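Local coordinates for coat protein (PDB 2BBD) that probably builds the icosahedral shell of an archaeal virus as its major capsid protein, at residues I84-G92 with Y261-I272. Sequence-based numbering, arbitrary orientation.
Sequences ILMYYTTKG and YQVAPYSGASAI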
# COMPACT_ATOMS: atom_id res chain seq x y z
N ILE A 84 -2.65 -5.50 3.42
CA ILE A 84 -4.10 -5.39 3.54
C ILE A 84 -4.65 -4.89 2.20
O ILE A 84 -5.72 -5.33 1.77
CB ILE A 84 -4.48 -4.45 4.72
CG1 ILE A 84 -4.09 -5.12 6.04
CG2 ILE A 84 -5.98 -4.16 4.71
CD1 ILE A 84 -4.11 -4.20 7.24
N LEU A 85 -3.92 -4.01 1.53
CA LEU A 85 -4.37 -3.52 0.23
C LEU A 85 -4.41 -4.70 -0.74
O LEU A 85 -5.32 -4.82 -1.56
CB LEU A 85 -3.43 -2.43 -0.31
CG LEU A 85 -3.86 -1.78 -1.63
CD1 LEU A 85 -5.18 -1.04 -1.42
CD2 LEU A 85 -2.79 -0.81 -2.12
N MSE A 86 -3.43 -5.60 -0.64
CA MSE A 86 -3.40 -6.77 -1.52
C MSE A 86 -4.62 -7.66 -1.26
O MSE A 86 -5.24 -8.17 -2.18
CB MSE A 86 -2.12 -7.58 -1.29
CG MSE A 86 -0.83 -6.87 -1.66
SE MSE A 86 -0.84 -6.29 -3.52
CE MSE A 86 -0.99 -4.38 -3.22
N TYR A 87 -4.93 -7.84 0.01
CA TYR A 87 -6.07 -8.65 0.41
C TYR A 87 -7.33 -8.18 -0.31
O TYR A 87 -8.05 -8.97 -0.92
CB TYR A 87 -6.26 -8.55 1.93
CG TYR A 87 -7.56 -9.14 2.45
CD1 TYR A 87 -7.66 -10.49 2.79
CD2 TYR A 87 -8.68 -8.33 2.62
CE1 TYR A 87 -8.85 -11.01 3.31
CE2 TYR A 87 -9.87 -8.84 3.12
CZ TYR A 87 -9.95 -10.17 3.47
OH TYR A 87 -11.13 -10.64 3.98
N TYR A 88 -7.60 -6.89 -0.23
CA TYR A 88 -8.79 -6.33 -0.87
C TYR A 88 -8.79 -6.38 -2.40
O TYR A 88 -9.78 -6.77 -3.02
CB TYR A 88 -8.99 -4.88 -0.41
CG TYR A 88 -9.60 -4.76 0.97
CD1 TYR A 88 -10.95 -5.06 1.18
CD2 TYR A 88 -8.84 -4.36 2.07
CE1 TYR A 88 -11.52 -4.96 2.45
CE2 TYR A 88 -9.41 -4.25 3.35
CZ TYR A 88 -10.76 -4.55 3.53
OH TYR A 88 -11.35 -4.45 4.77
N THR A 89 -7.66 -5.98 -3.00
CA THR A 89 -7.55 -5.95 -4.45
C THR A 89 -7.45 -7.32 -5.11
O THR A 89 -7.50 -7.41 -6.34
CB THR A 89 -6.35 -5.06 -4.87
OG1 THR A 89 -5.14 -5.59 -4.33
CG2 THR A 89 -6.55 -3.64 -4.36
N THR A 90 -7.31 -8.37 -4.32
CA THR A 90 -7.22 -9.73 -4.87
C THR A 90 -8.45 -10.54 -4.45
O THR A 90 -8.49 -11.76 -4.65
CB THR A 90 -5.96 -10.48 -4.36
OG1 THR A 90 -6.01 -10.56 -2.94
CG2 THR A 90 -4.69 -9.76 -4.80
N LYS A 91 -9.44 -9.87 -3.87
CA LYS A 91 -10.66 -10.52 -3.41
C LYS A 91 -10.32 -11.52 -2.33
O LYS A 91 -10.91 -12.60 -2.25
CB LYS A 91 -11.37 -11.22 -4.56
CG LYS A 91 -11.54 -10.34 -5.78
CD LYS A 91 -12.26 -11.05 -6.90
CE LYS A 91 -12.18 -10.22 -8.17
NZ LYS A 91 -12.93 -10.86 -9.27
N GLY A 92 -9.34 -11.16 -1.49
CA GLY A 92 -8.91 -12.02 -0.41
C GLY A 92 -8.07 -13.22 -0.81
O GLY A 92 -7.71 -14.02 0.04
N TYR A 261 -14.90 -5.10 -3.89
CA TYR A 261 -13.81 -6.07 -3.94
C TYR A 261 -14.21 -7.52 -3.84
O TYR A 261 -13.36 -8.42 -3.91
CB TYR A 261 -12.81 -5.75 -2.83
CG TYR A 261 -12.26 -4.36 -2.98
CD1 TYR A 261 -11.35 -4.06 -3.99
CD2 TYR A 261 -12.72 -3.32 -2.18
CE1 TYR A 261 -10.90 -2.76 -4.19
CE2 TYR A 261 -12.28 -2.01 -2.37
CZ TYR A 261 -11.37 -1.75 -3.39
OH TYR A 261 -10.94 -0.46 -3.61
N GLN A 262 -15.51 -7.76 -3.66
CA GLN A 262 -16.05 -9.10 -3.58
C GLN A 262 -15.35 -9.96 -2.54
O GLN A 262 -14.96 -11.09 -2.80
CB GLN A 262 -15.99 -9.74 -4.96
CG GLN A 262 -16.60 -8.82 -6.02
CD GLN A 262 -16.19 -9.16 -7.44
OE1 GLN A 262 -16.26 -8.32 -8.33
NE2 GLN A 262 -15.75 -10.40 -7.65
N VAL A 263 -15.20 -9.40 -1.35
CA VAL A 263 -14.56 -10.10 -0.25
C VAL A 263 -14.95 -9.42 1.05
O VAL A 263 -15.20 -8.21 1.09
CB VAL A 263 -13.00 -10.09 -0.42
CG1 VAL A 263 -12.47 -8.69 -0.26
CG2 VAL A 263 -12.37 -11.04 0.57
N ALA A 264 -15.03 -10.21 2.12
CA ALA A 264 -15.38 -9.69 3.43
C ALA A 264 -14.21 -8.83 3.93
O ALA A 264 -13.11 -8.91 3.39
CB ALA A 264 -15.64 -10.85 4.40
N PRO A 265 -14.45 -8.01 4.96
CA PRO A 265 -13.42 -7.12 5.53
C PRO A 265 -12.20 -7.88 6.07
O PRO A 265 -12.33 -8.97 6.61
CB PRO A 265 -14.15 -6.41 6.67
CG PRO A 265 -15.60 -6.49 6.27
CD PRO A 265 -15.71 -7.88 5.71
N TYR A 266 -11.02 -7.28 5.92
CA TYR A 266 -9.79 -7.88 6.42
C TYR A 266 -9.95 -8.07 7.93
O TYR A 266 -9.49 -9.05 8.52
CB TYR A 266 -8.60 -6.97 6.12
CG TYR A 266 -7.31 -7.49 6.64
CD1 TYR A 266 -6.64 -8.54 6.00
CD2 TYR A 266 -6.75 -6.97 7.81
CE1 TYR A 266 -5.44 -9.04 6.51
CE2 TYR A 266 -5.56 -7.46 8.32
CZ TYR A 266 -4.91 -8.49 7.66
OH TYR A 266 -3.73 -8.96 8.18
N SER A 267 -10.61 -7.11 8.57
CA SER A 267 -10.93 -7.17 9.99
C SER A 267 -12.00 -6.12 10.24
O SER A 267 -12.38 -5.39 9.32
CB SER A 267 -9.71 -6.89 10.88
OG SER A 267 -9.38 -5.51 10.88
N GLY A 268 -12.49 -6.05 11.46
CA GLY A 268 -13.51 -5.06 11.76
C GLY A 268 -12.92 -3.66 11.83
O GLY A 268 -13.66 -2.70 11.99
N ALA A 269 -11.60 -3.52 11.71
CA ALA A 269 -11.00 -2.19 11.82
C ALA A 269 -10.33 -1.67 10.56
O ALA A 269 -9.52 -0.74 10.63
CB ALA A 269 -10.00 -2.17 12.99
N SER A 270 -10.67 -2.26 9.42
CA SER A 270 -10.07 -1.84 8.15
C SER A 270 -11.14 -1.55 7.10
O SER A 270 -12.13 -2.26 7.01
CB SER A 270 -9.15 -2.95 7.62
OG SER A 270 -9.91 -4.09 7.25
N ALA A 271 -10.91 -0.50 6.31
CA ALA A 271 -11.83 -0.14 5.24
C ALA A 271 -11.15 0.70 4.16
O ALA A 271 -10.16 1.38 4.40
CB ALA A 271 -13.05 0.61 5.82
N ILE A 272 -11.69 0.62 2.95
CA ILE A 272 -11.16 1.38 1.83
C ILE A 272 -12.17 2.40 1.31
O ILE A 272 -13.35 2.10 1.15
CB ILE A 272 -10.76 0.47 0.67
CG1 ILE A 272 -9.55 -0.39 1.06
CG2 ILE A 272 -10.48 1.31 -0.57
CD1 ILE A 272 -9.17 -1.45 0.04
O HOH W 1 -10.95 -7.43 -5.29
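Y87 and Y88, neighbours on the last turn of helix 79-89, reach into the loop that joins helix 250-261 to strand 270-284, joining the two jelly rolls of the double jelly-roll fold expected of this capsid lineage. Y88 swings CG anti to its carbonyl carbon (chi1 -78°), which sends the ring between the loop and the start of strand 270-284. There Y88 OH accepts a nearly straight hydrogen bond from Y266 N (3.1 Å, 165° at the hydrogen). A second hydrogen bond joins Y88 OH to S270 OG, 2.9 Å away at the ring edge. I272 lies over the rim of one face, with I272 CD1 3.5 Å from Y88 CG, while Y87 CD2 lies over the opposite face. In Y87, CG is instead anti to the backbone N, and its hydroxyl donates to A264 O from above the carbonyl plane. Y266 turns its ring edge onto the face of Y87, the planes at 78°, and offers its own face to I84 CG1 in a CH-pi contact. The edge of Y88 points at the face of Y261 in an offset edge-to-face pair, and Y261 OH is hydrogen-bonded to D274 OD1. Where a Schellman motif with K91 at C-prime ends the helix, a water bridges the segments, donating to Y88 O at 2.6 Å and to Y261 O at 2.9 Å.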